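PDB 2HIN: repressor protein from Enterobacteria phage N15, which probably binds operator DNA as a homodimeric Cro-type transcriptional repressor, using a helix-turn-helix domain. Local coordinates for residues 21-24 and 25-28; 41-44 and 45-49. All coordinates share one frame; numbering follows the deposited sequence.

Interaction 1 (21-24 and 25-28); sequences GVTP and GAVY
V22 and V27 meet through single methyls, V22 CG2 lying 3.6 Å from V27 CG2, with the two side chains crossing at about a right angle. This is the tight part of the contact: V27 is buried, its CG2 also lies 3.7 Å from T23 O, and its side chain packs on V13 and A17 of helix 13-20. V22 adds a looser touch on A26, at 4.2 Å between V22 CB and A26 CB. The outer side is polar and more open. T23 is the N-cap of helix 24-33: with chi1 at 63°, OG1 sits between its own backbone N and carbonyl carbon and is placed over the first turn, where it accepts from A26 N at 3.0 Å (N-H...O angle 151°). T23 O takes weak bonds from A26 N and V27 N. One turn on, Y28 N gives P24 O a straight bond of 3.0 Å, and the Y28 ring brings CD2 to 3.4 Å from P24 O, meeting it obliquely; P24, G25 and Y28 are all exposed. G21 ends helix 13-20 in a Schellman motif; residues 21-23 then form the turn of the helix-turn-helix, whose second helix, 24-33, is probably the recognition helix. The T23 hydroxyl thus supplies A26 N with the acceptor that a preceding helical carbonyl would otherwise give, since its bond to T23 O is weak.

Interaction 2 (41-44 and 45-49); sequences QSDI and EVRTA
D43 and R47 form a salt bridge on helix 38-47. With D43 CG anti to the backbone N (chi1 -164°) and R47 extended from CG to NE, R47 NE comes to 2.9 Å from D43 OD1, on the syn side but lifted 24° out of the carboxylate plane; carboxylate and guanidinium planes lie 50° apart. D43 OD1 also bonds S42 OG of the second subunit, and the reciprocal bond is made too; one oxygen thus joins the salt bridge to the subunit interface. Main-chain bonds run from i+4 to i: E45 N to Q41 O (2.9 Å), V46 N to S42 O (3.0 Å) and R47 N to D43 O (2.8 Å). V46 CG2 also rests on S42 O (3.4 Å). A Schellman motif ends the helix: A49, at positive phi, is C-prime, with Y50 N bonded to E45 O and A49 N to V46 O. T48 grips I44 O through OG1 (2.9 Å) and N (3.0 Å), from opposite faces of its plane; OG1 also bonds L52 N in the following loop. I44 packs on L6, M1 and L52. E45 OE1 bonds S54 OG and OE2 T57 OG1 of the same chain; OE2 also bonds Y50 OH of the second subunit.

How the interactions relate
From the N terminus, helices 3-10 and 13-20 come first. Interaction 1 then closes the short turn that leads from helix 13-20 into helix 24-33, joining those two as the helix-turn-helix. The chain continues through helix 24-33 into helix 38-47, whose last turns and C-terminal end form interaction 2; beyond it the chain runs on to helix 55-60. The two contacts are local and in series, neither nested nor crossing. Their centres are 15 Å apart and their nearest atoms about 6 Å, without touching. Interaction 1 lies on the surface and is not touched by the second subunit, whereas interaction 2 is buried and meets it.

Interaction 1 (21-24 and 25-28)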
ATOM      1  N   GLY A  21       9.336  -3.750  -6.864  1.00 12.86           N
ATOM      2  CA  GLY A  21       9.933  -4.778  -6.010  1.00 13.09           C
ATOM      3  C   GLY A  21       9.397  -6.181  -6.185  1.00 13.05           C
ATOM      4  O   GLY A  21       9.304  -6.916  -5.207  1.00 14.18           O
ATOM      5  N   VAL A  22       9.064  -6.578  -7.418  1.00 12.26           N
ATOM      6  CA  VAL A  22       8.580  -7.945  -7.701  1.00 12.08           C
ATOM      7  C   VAL A  22       9.359  -8.519  -8.863  1.00 11.84           C
ATOM      8  O   VAL A  22      10.195  -7.850  -9.459  1.00 12.92           O
ATOM      9  CB  VAL A  22       7.060  -7.963  -7.989  1.00 12.03           C
ATOM     10  CG1 VAL A  22       6.314  -7.392  -6.753  1.00 13.61           C
ATOM     11  CG2 VAL A  22       6.716  -7.213  -9.284  1.00 12.35           C
ATOM     12  N   THR A  23       9.094  -9.776  -9.175  1.00 12.29           N
ATOM     13  CA  THR A  23       9.707 -10.401 -10.346  1.00 11.57           C
ATOM     14  C   THR A  23       8.972  -9.963 -11.619  1.00 10.64           C
ATOM     15  O   THR A  23       7.766  -9.704 -11.610  1.00 10.95           O
ATOM     16  CB  THR A  23       9.670 -11.938 -10.263  1.00 12.28           C
ATOM     17  OG1 THR A  23       8.295 -12.352 -10.253  1.00 12.63           O
ATOM     18  CG2 THR A  23      10.419 -12.478  -9.026  1.00 14.95           C
ATOM     19  N   PRO A  24       9.676  -9.985 -12.756  1.00 10.99           N
ATOM     20  CA  PRO A  24       8.968  -9.778 -14.018  1.00 10.60           C
ATOM     21  C   PRO A  24       7.845 -10.785 -14.223  1.00 10.52           C
ATOM     22  O   PRO A  24       6.784 -10.429 -14.743  1.00 10.51           O
ATOM     23  CB  PRO A  24      10.082  -9.944 -15.056  1.00 12.18           C
ATOM     24  CG  PRO A  24      11.311  -9.497 -14.328  1.00 11.85           C
ATOM     25  CD  PRO A  24      11.128 -10.067 -12.952  1.00 11.46           C
ATOM     26  N   GLY A  25       8.079 -12.038 -13.865  1.00 10.17           N
ATOM     27  CA  GLY A  25       7.054 -13.054 -14.008  1.00 10.61           C
ATOM     28  C   GLY A  25       5.778 -12.714 -13.260  1.00 10.22           C
ATOM     29  O   GLY A  25       4.684 -12.965 -13.749  1.00 10.52           O
ATOM     30  N   ALA A  26       5.905 -12.121 -12.068  1.00 10.40           N
ATOM     31  CA  ALA A  26       4.735 -11.698 -11.317  1.00 10.16           C
ATOM     32  C   ALA A  26       3.948 -10.646 -12.080  1.00  9.75           C
ATOM     33  O   ALA A  26       2.727 -10.675 -12.086  1.00 10.31           O
ATOM     34  CB  ALA A  26       5.114 -11.171  -9.940  1.00 12.12           C
ATOM     35  N   VAL A  27       4.639  -9.679 -12.675  1.00  9.76           N
ATOM     36  CA  VAL A  27       3.941  -8.638 -13.438  1.00  9.61           C
ATOM     37  C   VAL A  27       3.178  -9.248 -14.623  1.00  9.00           C
ATOM     38  O   VAL A  27       2.030  -8.886 -14.881  1.00  9.19           O
ATOM     39  CB  VAL A  27       4.878  -7.548 -13.907  1.00  9.96           C
ATOM     40  CG1 VAL A  27       4.120  -6.460 -14.710  1.00 11.74           C
ATOM     41  CG2 VAL A  27       5.589  -6.876 -12.693  1.00 12.09           C
ATOM     42  N   TYR A  28       3.800 -10.206 -15.324  1.00  8.97           N
ATOM     43  CA  TYR A  28       3.079 -10.896 -16.404  1.00  9.54           C
ATOM     44  C   TYR A  28       1.862 -11.642 -15.860  1.00  9.60           C
ATOM     45  O   TYR A  28       0.845 -11.673 -16.527  1.00  9.80           O
ATOM     46  CB  TYR A  28       3.984 -11.855 -17.206  1.00  9.61           C
ATOM     47  CG  TYR A  28       4.838 -11.103 -18.195  1.00  9.79           C
ATOM     48  CD1 TYR A  28       4.266 -10.536 -19.332  1.00 11.61           C
ATOM     49  CD2 TYR A  28       6.214 -10.968 -18.020  1.00 11.12           C
ATOM     50  CE1 TYR A  28       5.040  -9.847 -20.257  1.00 12.80           C
ATOM     51  CE2 TYR A  28       6.999 -10.273 -18.927  1.00 11.08           C
ATOM     52  CZ  TYR A  28       6.396  -9.709 -20.052  1.00 11.84           C
ATOM     53  OH  TYR A  28       7.157  -9.023 -20.982  1.00 14.02           O
TER

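Interaction 2 (41-44 and 45-49)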
ATOM      1  N   GLN A  41      -1.500  -3.360  -4.880  0.50  9.03           N
ATOM      2  CA  GLN A  41      -1.835  -2.058  -5.474  0.50  9.21           C
ATOM      3  C   GLN A  41      -1.519  -0.924  -4.515  0.50  8.65           C
ATOM      4  O   GLN A  41      -1.037   0.134  -4.928  0.50  9.23           O
ATOM      5  CB  GLN A  41      -3.310  -1.963  -5.856  0.50  8.93           C
ATOM      6  CG  GLN A  41      -3.721  -2.812  -7.073  0.50  8.65           C
ATOM      7  CD  GLN A  41      -5.109  -2.461  -7.546  0.50  9.99           C
ATOM      8  OE1 GLN A  41      -5.457  -1.280  -7.667  0.50  8.14           O
ATOM      9  NE2 GLN A  41      -5.937  -3.481  -7.791  0.50 10.01           N
ATOM     10  N   SER A  42      -1.803  -1.109  -3.232  1.00  9.20           N
ATOM     11  CA  SER A  42      -1.469  -0.095  -2.233  1.00  9.36           C
ATOM     12  C   SER A  42       0.000   0.237  -2.249  1.00  9.23           C
ATOM     13  O   SER A  42       0.396   1.401  -2.166  1.00  9.57           O
ATOM     14  CB  SER A  42      -1.872  -0.532  -0.817  1.00  9.86           C
ATOM     15  OG  SER A  42      -3.276  -0.562  -0.708  1.00 11.08           O
ATOM     16  N   ASP A  43       0.821  -0.793  -2.331  1.00  9.32           N
ATOM     17  CA  ASP A  43       2.269  -0.594  -2.350  1.00  9.96           C
ATOM     18  C   ASP A  43       2.706   0.179  -3.607  1.00  9.72           C
ATOM     19  O   ASP A  43       3.597   1.020  -3.526  1.00 10.51           O
ATOM     20  CB  ASP A  43       3.003  -1.911  -2.193  1.00 10.84           C
ATOM     21  CG  ASP A  43       4.450  -1.716  -1.832  1.00 11.45           C
ATOM     22  OD1 ASP A  43       4.759  -1.005  -0.837  1.00 13.42           O
ATOM     23  OD2 ASP A  43       5.330  -2.279  -2.522  1.00 13.96           O
ATOM     24  N   ILE A  44       2.095  -0.118  -4.753  1.00  9.77           N
ATOM     25  CA  ILE A  44       2.419   0.587  -5.987  1.00  9.65           C
ATOM     26  C   ILE A  44       2.020   2.058  -5.869  1.00  8.97           C
ATOM     27  O   ILE A  44       2.765   2.944  -6.307  1.00  9.79           O
ATOM     28  CB  ILE A  44       1.744  -0.107  -7.171  1.00  9.99           C
ATOM     29  CG1 ILE A  44       2.347  -1.501  -7.367  1.00 11.56           C
ATOM     30  CG2 ILE A  44       1.902   0.727  -8.468  1.00 10.85           C
ATOM     31  CD1 ILE A  44       1.545  -2.376  -8.343  1.00 12.58           C
ATOM     32  N   GLU A  45       0.857   2.326  -5.288  1.00  9.06           N
ATOM     33  CA  GLU A  45       0.418   3.706  -5.071  1.00  9.20           C
ATOM     34  C   GLU A  45       1.416   4.471  -4.220  1.00  8.80           C
ATOM     35  O   GLU A  45       1.826   5.579  -4.553  1.00  9.98           O
ATOM     36  CB  GLU A  45      -0.962   3.681  -4.432  1.00  9.05           C
ATOM     37  CG  GLU A  45      -1.558   5.032  -4.095  1.00  9.94           C
ATOM     38  CD  GLU A  45      -3.011   4.934  -3.658  1.00 10.17           C
ATOM     39  OE1 GLU A  45      -3.660   3.932  -3.984  1.00 11.43           O
ATOM     40  OE2 GLU A  45      -3.550   5.859  -3.021  1.00 11.41           O
ATOM     41  N   VAL A  46       1.865   3.866  -3.134  1.00  8.92           N
ATOM     42  CA  VAL A  46       2.844   4.509  -2.251  1.00  9.66           C
ATOM     43  C   VAL A  46       4.181   4.661  -2.983  1.00  9.18           C
ATOM     44  O   VAL A  46       4.795   5.734  -2.930  1.00 10.34           O
ATOM     45  CB  VAL A  46       2.992   3.683  -0.943  1.00 10.22           C
ATOM     46  CG1 VAL A  46       4.233   4.121  -0.135  1.00 11.99           C
ATOM     47  CG2 VAL A  46       1.710   3.826  -0.111  1.00 10.94           C
ATOM     48  N   ARG A  47       4.650   3.617  -3.640  1.00  9.60           N
ATOM     49  CA  ARG A  47       5.992   3.624  -4.186  1.00 11.11           C
ATOM     50  C   ARG A  47       6.131   4.406  -5.483  1.00 10.72           C
ATOM     51  O   ARG A  47       7.251   4.638  -5.911  1.00 13.68           O
ATOM     52  CB  ARG A  47       6.534   2.203  -4.236  1.00 13.17           C
ATOM     53  CG  ARG A  47       6.678   1.656  -2.800  1.00 14.08           C
ATOM     54  CD  ARG A  47       7.443   0.372  -2.653  1.00 16.42           C
ATOM     55  NE  ARG A  47       7.436  -0.039  -1.245  1.00 16.00           N
ATOM     56  CZ  ARG A  47       8.501  -0.279  -0.489  1.00 16.42           C
ATOM     57  NH1 ARG A  47       9.721  -0.256  -0.988  1.00 16.63           N
ATOM     58  NH2 ARG A  47       8.326  -0.575   0.781  1.00 18.21           N
ATOM     59  N   THR A  48       5.020   4.869  -6.043  1.00 10.36           N
ATOM     60  CA  THR A  48       5.001   5.841  -7.142  1.00 10.72           C
ATOM     61  C   THR A  48       4.642   7.236  -6.634  1.00 10.90           C
ATOM     62  O   THR A  48       4.311   8.123  -7.431  1.00 11.27           O
ATOM     63  CB  THR A  48       4.048   5.421  -8.286  1.00 10.82           C
ATOM     64  OG1 THR A  48       2.699   5.382  -7.809  1.00 10.51           O
ATOM     65  CG2 THR A  48       4.441   4.082  -8.891  1.00 12.21           C
ATOM     66  N   ALA A  49       4.744   7.457  -5.322  1.00 10.60           N
ATOM     67  CA  ALA A  49       4.474   8.779  -4.725  1.00 11.17           C
ATOM     68  C   ALA A  49       3.076   9.264  -5.125  1.00 11.06           C
ATOM     69  O   ALA A  49       2.846  10.439  -5.398  1.00 11.85           O
ATOM     70  CB  ALA A  49       5.545   9.763  -5.098  1.00 12.43           C
TER